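Translocated intimin receptor Tir (Escherichia coli, PDB 2ZQK) serves as the host-membrane receptor for bacterial intimin, letting the bacterium attach tightly while its intracellular regions trigger actin pedestal formation. Local coordinates at residues E19-Q22 against N26-V29. Sequence-based numbering, arbitrary orientation.
Sequences EAFQ and NQKV
N26 reaches back from just ahead of strand 27-31 to the last turn of helix 7-21 and gives its side-chain amide to the backbone of A20. The bond, 2.9 Å from N26 ND2 to A20 O, lies in the carbonyl plane and meets a lone pair of the oxygen, with an N-H...O angle of 151°. It is tilted modestly out of the amide plane of N26. With CG set beside the backbone N and anti to the carbonyl carbon (chi1 -53°), the side chain brings ND2 to the A20 carbonyl, and ND2 also packs 3.6 Å from A20 CB. Both residues touch V47 of helix 45-67, which borders this end of the contact.

The second pairing, between F21 and Q27, is van der Waals packing of the Q27 amide against the phenyl ring. Their side chains cross at about a right angle, and the amide comes obliquely to the CD2-CE2 side of the ring, the two planes 47° apart. The closest approach of the side chains is 3.9 Å, between F21 CD2 and Q27 CD. Q27 runs extended past CG, which carries the amide out to this part of the ring. The polar end of Q27 is engaged across the interface between the two Tir copies: its NE2 hydrogen-bonds OE1 of Q27 in the second subunit, while the F21 ring stacks on F21 of that subunit.

Within the intimin-binding domain, the contact joins the C-terminal end of helix 7-21 to strand 27-31 of the antiparallel hairpin. One side-chain-to-backbone hydrogen bond links the segments across the short connection. The packed F21-Q27 pair lies at the subunit interface, where the Q27-Q27 bond probably helps set how the amide is turned against the ring.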
loop_
_atom_site.group_PDB
_atom_site.type_symbol
_atom_site.label_atom_id
_atom_site.label_comp_id
_atom_site.label_asym_id
_atom_site.label_seq_id
_atom_site.Cartn_x
_atom_site.Cartn_y
_atom_site.Cartn_z
ATOM N N GLU B 19 14.311 6.054 -21.612
ATOM C CA GLU B 19 12.983 6.617 -21.783
ATOM C C GLU B 19 11.887 5.559 -21.749
ATOM O O GLU B 19 10.889 5.726 -21.045
ATOM C CB GLU B 19 12.902 7.404 -23.088
ATOM C CG GLU B 19 13.519 8.782 -22.985
ATOM C CD GLU B 19 13.538 9.538 -24.298
ATOM O OE1 GLU B 19 14.037 10.682 -24.296
ATOM O OE2 GLU B 19 13.064 9.001 -25.324
ATOM N N ALA B 20 12.081 4.466 -22.489
ATOM C CA ALA B 20 11.089 3.387 -22.559
ATOM C C ALA B 20 10.808 2.701 -21.223
ATOM O O ALA B 20 9.727 2.141 -21.010
ATOM C CB ALA B 20 11.522 2.360 -23.595
ATOM N N PHE B 21 11.775 2.727 -20.320
ATOM C CA PHE B 21 11.559 2.106 -19.025
ATOM C C PHE B 21 10.640 2.982 -18.205
ATOM O O PHE B 21 9.992 2.507 -17.274
ATOM C CB PHE B 21 12.858 1.970 -18.247
ATOM C CG PHE B 21 13.482 0.627 -18.324
ATOM C CD1 PHE B 21 14.275 0.274 -19.407
ATOM C CD2 PHE B 21 13.330 -0.273 -17.282
ATOM C CE1 PHE B 21 14.921 -0.969 -19.445
ATOM C CE2 PHE B 21 13.968 -1.517 -17.312
ATOM C CZ PHE B 21 14.765 -1.864 -18.394
ATOM N N GLN B 22 10.609 4.270 -18.541
ATOM C CA GLN B 22 9.805 5.232 -17.799
ATOM C C GLN B 22 8.328 5.017 -17.991
ATOM O O GLN B 22 7.510 5.556 -17.257
ATOM C CB GLN B 22 10.249 6.646 -18.153
ATOM C CG GLN B 22 11.685 6.867 -17.686
ATOM C CD GLN B 22 12.320 8.126 -18.228
ATOM O OE1 GLN B 22 12.168 8.461 -19.407
ATOM N NE2 GLN B 22 13.065 8.819 -17.376
ATOM N N ASN B 26 6.270 -0.966 -21.087
ATOM C CA ASN B 26 7.250 -1.611 -21.975
ATOM C C ASN B 26 8.131 -2.541 -21.149
ATOM O O ASN B 26 9.177 -2.995 -21.606
ATOM C CB ASN B 26 8.182 -0.591 -22.644
ATOM C CG ASN B 26 7.447 0.523 -23.356
ATOM O OD1 ASN B 26 6.427 0.304 -24.007
ATOM N ND2 ASN B 26 7.988 1.734 -23.257
ATOM N N GLN B 27 7.699 -2.839 -19.934
ATOM C CA GLN B 27 8.509 -3.650 -19.049
ATOM C C GLN B 27 8.027 -5.047 -18.789
ATOM O O GLN B 27 6.867 -5.242 -18.415
ATOM C CB GLN B 27 8.643 -2.934 -17.713
ATOM C CG GLN B 27 10.044 -2.936 -17.150
ATOM C CD GLN B 27 10.153 -2.057 -15.937
ATOM O OE1 GLN B 27 9.681 -0.912 -15.935
ATOM N NE2 GLN B 27 10.786 -2.578 -14.892
ATOM N N LYS B 28 8.922 -6.020 -18.978
ATOM C CA LYS B 28 8.585 -7.412 -18.709
ATOM C C LYS B 28 8.476 -7.420 -17.203
ATOM O O LYS B 28 9.141 -6.636 -16.524
ATOM C CB LYS B 28 9.685 -8.374 -19.173
ATOM C CG LYS B 28 9.764 -8.566 -20.688
ATOM C CD LYS B 28 10.688 -9.730 -21.045
ATOM C CE LYS B 28 10.556 -10.112 -22.521
ATOM N NZ LYS B 28 10.974 -11.520 -22.796
ATOM N N VAL B 29 7.643 -8.297 -16.673
ATOM C CA VAL B 29 7.431 -8.321 -15.248
ATOM C C VAL B 29 7.555 -9.733 -14.696
ATOM O O VAL B 29 7.617 -10.687 -15.455
ATOM C CB VAL B 29 6.039 -7.713 -14.956
ATOM C CG1 VAL B 29 5.031 -8.810 -14.696
ATOM C CG2 VAL B 29 6.133 -6.705 -13.819
#